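Long-range contacts in lipoprotein (Streptococcus pneumoniae, PDB 3CX3), which binds zinc and, as a lipoprotein related to the solute-binding components of ABC transporters, probably delivers it for uptake into the cell: residues A[55-60]-A[76-81]; A[134-139]-A[149-154]. All coordinates share one frame; numbering follows the deposited sequence.

Contact 1 (A[55-60]-A[76-81])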
loop_
_atom_site.group_PDB
_atom_site.type_symbol
_atom_site.label_atom_id
_atom_site.label_comp_id
_atom_site.label_asym_id
_atom_site.label_seq_id
_atom_site.Cartn_x
_atom_site.Cartn_y
_atom_site.Cartn_z
ATOM N N ALA A 55 11.278 -0.601 20.379
ATOM C CA ALA A 55 12.117 -0.528 19.189
ATOM C C ALA A 55 11.900 0.765 18.395
ATOM O O ALA A 55 12.845 1.264 17.784
ATOM C CB ALA A 55 11.888 -1.739 18.302
ATOM N N ILE A 56 10.663 1.280 18.381
ATOM C CA ILE A 56 10.381 2.596 17.787
ATOM C C ILE A 56 11.084 3.676 18.598
ATOM O O ILE A 56 11.925 4.403 18.072
ATOM C CB ILE A 56 8.874 2.919 17.711
ATOM C CG1 ILE A 56 8.203 2.145 16.589
ATOM C CG2 ILE A 56 8.647 4.404 17.456
ATOM C CD1 ILE A 56 6.722 1.966 16.803
ATOM N N TYR A 57 10.746 3.756 19.885
ATOM C CA TYR A 57 11.354 4.727 20.781
ATOM C C TYR A 57 12.879 4.654 20.784
ATOM O O TYR A 57 13.540 5.620 21.103
ATOM C CB TYR A 57 10.782 4.590 22.209
ATOM C CG TYR A 57 9.349 5.072 22.364
ATOM C CD1 TYR A 57 8.931 6.292 21.826
ATOM C CD2 TYR A 57 8.415 4.315 23.064
ATOM C CE1 TYR A 57 7.622 6.732 21.963
ATOM C CE2 TYR A 57 7.074 4.760 23.222
ATOM C CZ TYR A 57 6.684 5.966 22.670
ATOM O OH TYR A 57 5.372 6.401 22.813
ATOM N N ASP A 58 13.419 3.509 20.385
ATOM C CA ASP A 58 14.862 3.266 20.299
ATOM C C ASP A 58 15.511 3.761 18.987
ATOM O O ASP A 58 16.692 4.119 18.968
ATOM C CB ASP A 58 15.107 1.763 20.467
ATOM C CG ASP A 58 16.571 1.390 20.447
ATOM O OD1 ASP A 58 16.855 0.210 20.116
ATOM O OD2 ASP A 58 17.433 2.251 20.765
ATOM N N ALA A 59 14.744 3.755 17.897
ATOM C CA ALA A 59 15.220 4.215 16.590
ATOM C C ALA A 59 15.535 5.709 16.612
ATOM O O ALA A 59 15.204 6.394 17.587
ATOM C CB ALA A 59 14.167 3.915 15.518
ATOM N N ASP A 60 16.184 6.206 15.551
ATOM C CA ASP A 60 16.320 7.656 15.322
ATOM C C ASP A 60 15.091 8.220 14.600
ATOM O O ASP A 60 14.674 9.346 14.844
ATOM C CB ASP A 60 17.555 7.958 14.469
ATOM C CG ASP A 60 18.852 7.586 15.157
ATOM O OD1 ASP A 60 19.251 8.292 16.118
ATOM O OD2 ASP A 60 19.484 6.604 14.702
ATOM N N LEU A 76 1.866 7.564 20.035
ATOM C CA LEU A 76 3.273 7.348 20.340
ATOM C C LEU A 76 3.746 8.644 20.976
ATOM O O LEU A 76 3.521 9.721 20.423
ATOM C CB LEU A 76 4.075 7.064 19.070
ATOM C CG LEU A 76 4.601 5.665 18.737
ATOM C CD1 LEU A 76 3.586 4.558 18.985
ATOM C CD2 LEU A 76 5.067 5.648 17.293
ATOM N N ASP A 77 4.373 8.552 22.144
ATOM C CA ASP A 77 4.762 9.754 22.884
ATOM C C ASP A 77 6.242 9.743 23.247
ATOM O O ASP A 77 6.604 9.387 24.365
ATOM C CB ASP A 77 3.872 9.954 24.117
ATOM C CG ASP A 77 3.777 11.415 24.551
ATOM O OD1 ASP A 77 4.404 12.300 23.912
ATOM O OD2 ASP A 77 3.066 11.681 25.549
ATOM N N PRO A 78 7.101 10.145 22.290
ATOM C CA PRO A 78 8.546 10.092 22.481
ATOM C C PRO A 78 8.994 11.034 23.587
ATOM O O PRO A 78 9.905 10.709 24.350
ATOM C CB PRO A 78 9.098 10.546 21.122
ATOM C CG PRO A 78 7.970 10.377 20.162
ATOM C CD PRO A 78 6.756 10.678 20.958
ATOM N N ASN A 79 8.336 12.184 23.674
ATOM C CA ASN A 79 8.702 13.223 24.622
ATOM C C ASN A 79 7.818 13.088 25.850
ATOM O O ASN A 79 6.862 13.838 26.040
ATOM C CB ASN A 79 8.590 14.598 23.952
ATOM C CG ASN A 79 9.397 14.682 22.646
ATOM O OD1 ASN A 79 8.840 14.925 21.564
ATOM N ND2 ASN A 79 10.715 14.462 22.747
ATOM N N LEU A 80 8.157 12.095 26.665
ATOM C CA LEU A 80 7.339 11.621 27.777
ATOM C C LEU A 80 7.935 10.282 28.139
ATOM O O LEU A 80 8.206 9.987 29.305
ATOM C CB LEU A 80 5.886 11.411 27.345
ATOM C CG LEU A 80 4.696 11.441 28.319
ATOM C CD1 LEU A 80 4.818 10.426 29.460
ATOM C CD2 LEU A 80 4.442 12.858 28.863
ATOM N N LYS A 81 8.144 9.477 27.104
ATOM C CA LYS A 81 8.753 8.164 27.238
ATOM C C LYS A 81 10.259 8.243 26.987
ATOM O O LYS A 81 10.899 7.238 26.668
ATOM C CB LYS A 81 8.061 7.158 26.317
ATOM C CG LYS A 81 6.534 7.168 26.478
ATOM C CD LYS A 81 5.904 5.780 26.500
ATOM C CE LYS A 81 5.909 5.191 27.895
ATOM N NZ LYS A 81 7.281 4.783 28.329
#
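The phenol of Y57 reaches from the last turn of helix 50-58 into the bend made by residues 76-81, and three neighbours there meet it from different directions. At its edge, in the plane of the ring, lies the backbone N-H of D77, which donates a hydrogen bond to Y57 OH with an N-H...O angle of 158°; the modelled 2.5 Å between D77 N and Y57 OH is doubtful as an exact length. Over one face sits K81, whose CB stands 4.1 Å from the centroid of the Y57 ring in a CH-pi contact displaced toward the rim. From there the bent lysine chain runs past the hydroxyl side, bringing K81 CD to 3.6 Å from Y57 CE2. P78 N lies obliquely to the ring, 3.5 Å from Y57 CE1, and P78 CG stands 4.1 Å from the same carbon. The pairing joins a helix to the loop between strands 61-64 and 86-89, neighbours in the four-stranded parallel sheet of the N-terminal lobe of this zinc-binding protein. Nearer that sheet, I56 and L76 cross at about a right angle. I56 CG2, anti to the backbone N, appears to meet L76 CD2 in one of the two conformers of L76, and I56 also touches F62 of strand 61-64. The Y57 carbonyl accepts hydrogen bonds from S83 OG and K84 NZ, tying the helix end to the same loop.

Contact 2 (A[134-139]-A[149-154])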
loop_
_atom_site.group_PDB
_atom_site.type_symbol
_atom_site.label_atom_id
_atom_site.label_comp_id
_atom_site.label_asym_id
_atom_site.label_seq_id
_atom_site.Cartn_x
_atom_site.Cartn_y
_atom_site.Cartn_z
ATOM N N ILE A 134 7.183 13.609 -0.060
ATOM C CA ILE A 134 6.955 13.919 1.353
ATOM C C ILE A 134 8.041 13.267 2.189
ATOM O O ILE A 134 8.607 13.895 3.079
ATOM C CB ILE A 134 5.579 13.437 1.861
ATOM C CG1 ILE A 134 4.452 13.992 0.978
ATOM C CG2 ILE A 134 5.403 13.854 3.318
ATOM C CD1 ILE A 134 3.046 13.417 1.231
ATOM N N ILE A 135 8.341 12.013 1.880
ATOM C CA ILE A 135 9.342 11.262 2.623
ATOM C C ILE A 135 10.678 11.983 2.554
ATOM O O ILE A 135 11.277 12.298 3.598
ATOM C CB ILE A 135 9.441 9.787 2.137
ATOM C CG1 ILE A 135 8.211 8.999 2.617
ATOM C CG2 ILE A 135 10.751 9.147 2.588
ATOM C CD1 ILE A 135 8.131 7.550 2.147
ATOM N N ALA A 136 11.123 12.269 1.326
ATOM C CA ALA A 136 12.385 12.968 1.118
ATOM C C ALA A 136 12.386 14.298 1.856
ATOM O O ALA A 136 13.300 14.562 2.606
ATOM C CB ALA A 136 12.663 13.156 -0.375
ATOM N N ASP A 137 11.340 15.107 1.671
ATOM C CA ASP A 137 11.211 16.388 2.384
ATOM C C ASP A 137 11.434 16.262 3.890
ATOM O O ASP A 137 12.332 16.909 4.466
ATOM C CB ASP A 137 9.846 17.025 2.116
ATOM C CG ASP A 137 9.702 17.527 0.681
ATOM O OD1 ASP A 137 8.683 18.179 0.371
ATOM O OD2 ASP A 137 10.611 17.282 -0.140
ATOM N N LYS A 138 10.627 15.417 4.523
ATOM C CA LYS A 138 10.700 15.234 5.972
ATOM C C LYS A 138 12.045 14.656 6.357
ATOM O O LYS A 138 12.666 15.113 7.314
ATOM C CB LYS A 138 9.562 14.334 6.479
ATOM C CG LYS A 138 8.168 14.924 6.326
ATOM C CD LYS A 138 7.113 13.877 6.697
ATOM C CE LYS A 138 5.867 14.468 7.340
ATOM N NZ LYS A 138 5.222 15.578 6.559
ATOM N N LEU A 139 12.501 13.662 5.600
ATOM C CA LEU A 139 13.855 13.132 5.782
ATOM C C LEU A 139 14.911 14.225 5.627
ATOM O O LEU A 139 15.869 14.286 6.413
ATOM C CB LEU A 139 14.149 11.960 4.847
ATOM C CG LEU A 139 14.196 10.562 5.491
ATOM C CD1 LEU A 139 13.064 10.358 6.504
ATOM C CD2 LEU A 139 14.213 9.411 4.451
ATOM N N THR A 149 20.829 13.709 -1.699
ATOM C CA THR A 149 20.624 12.294 -1.973
ATOM C C THR A 149 19.144 11.927 -1.974
ATOM O O THR A 149 18.698 11.160 -2.837
ATOM C CB THR A 149 21.419 11.420 -0.986
ATOM O OG1 THR A 149 22.813 11.743 -1.093
ATOM C CG2 THR A 149 21.224 9.923 -1.278
ATOM N N TYR A 150 18.388 12.504 -1.032
ATOM C CA TYR A 150 16.970 12.217 -0.869
ATOM C C TYR A 150 16.162 12.773 -2.018
ATOM O O TYR A 150 15.375 12.045 -2.631
ATOM C CB TYR A 150 16.417 12.764 0.462
ATOM C CG TYR A 150 17.097 12.244 1.715
ATOM C CD1 TYR A 150 17.519 13.122 2.711
ATOM C CD2 TYR A 150 17.330 10.884 1.898
ATOM C CE1 TYR A 150 18.152 12.662 3.846
ATOM C CE2 TYR A 150 17.976 10.411 3.035
ATOM C CZ TYR A 150 18.376 11.305 4.000
ATOM O OH TYR A 150 18.999 10.838 5.129
ATOM N N GLN A 151 16.350 14.056 -2.314
ATOM C CA GLN A 151 15.573 14.716 -3.362
ATOM C C GLN A 151 15.785 14.126 -4.770
ATOM O O GLN A 151 14.885 14.208 -5.617
ATOM C CB GLN A 151 15.823 16.226 -3.365
ATOM C CG GLN A 151 15.487 16.927 -2.050
ATOM C CD GLN A 151 14.031 16.776 -1.622
ATOM O OE1 GLN A 151 13.118 17.023 -2.400
ATOM N NE2 GLN A 151 13.816 16.385 -0.372
ATOM N N LYS A 152 16.949 13.528 -5.020
ATOM C CA LYS A 152 17.204 12.915 -6.329
ATOM C C LYS A 152 16.741 11.441 -6.402
ATOM O O LYS A 152 16.237 10.986 -7.437
ATOM C CB LYS A 152 18.665 13.111 -6.778
ATOM C CG LYS A 152 18.914 12.778 -8.269
ATOM C CD LYS A 152 19.761 13.851 -9.013
ATOM C CE LYS A 152 18.915 14.805 -9.887
ATOM N NZ LYS A 152 17.766 15.426 -9.154
ATOM N N ASN A 153 16.886 10.711 -5.301
ATOM C CA ASN A 153 16.312 9.374 -5.209
ATOM C C ASN A 153 14.800 9.380 -5.404
ATOM O O ASN A 153 14.269 8.627 -6.231
ATOM C CB ASN A 153 16.678 8.725 -3.881
ATOM C CG ASN A 153 18.122 8.313 -3.827
ATOM O OD1 ASN A 153 18.857 8.496 -4.785
ATOM N ND2 ASN A 153 18.540 7.756 -2.704
ATOM N N ALA A 154 14.122 10.238 -4.643
ATOM C CA ALA A 154 12.698 10.522 -4.835
ATOM C C ALA A 154 12.367 10.965 -6.262
ATOM O O ALA A 154 11.363 10.535 -6.832
ATOM C CB ALA A 154 12.250 11.572 -3.857
#
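Y150 lays one ring face against L139: L139 CB stands over the centre of the ring, 4.1 Å from its centroid and only 8° off the normal, a CH-pi contact. The two side chains cross at about a right angle, and L139 CD2 reaches Y150 CE2 at 4.1 Å. CG of Y150, anti to its carbonyl carbon, sets the ring against L139. The phenol oxygen is hydrogen-bonded to D143 OD1 and N32 ND2. One turn back, A136 fills the closest part of the interface. Its methyl CB lies 3.9 Å from Y150 CB and 3.8 Å from A154 CB, and V27 of helix 18-28 adds to the same apolar cluster. On the more exposed flank D137 and Q151 cross at about a right angle, their carboxylate and amide planes 28° apart. The segment axes approach to 8.7 Å at 178°, the geometry of an antiparallel helical hairpin, here formed by helix 125-142 and the long helix 147-173, which probably serves, as in related metal-binding proteins of this family, as the long helix linking the two lobes.

In the fold
Contact 1 is complete in the sequence before contact 2 begins; their centres are about 23 Å apart and their nearest atoms about 9 Å, so they do not meet directly. What connects them is the parallel sheet 33-36, 12-15, 61-64, 86-89. Contact 1 ties helix 50-58 to the loop leading into strand 86-89, whereas L88 of that strand touches K138 and L139 of contact 2. The first therefore belongs to the sheet and its connections, the second to the helices that pack beside it and lead on, through helix 147-173, to the other lobe. Zinc is held by H44, H120, H184 and E259, drawn from both halves of the chain, and neither contact supplies a ligand.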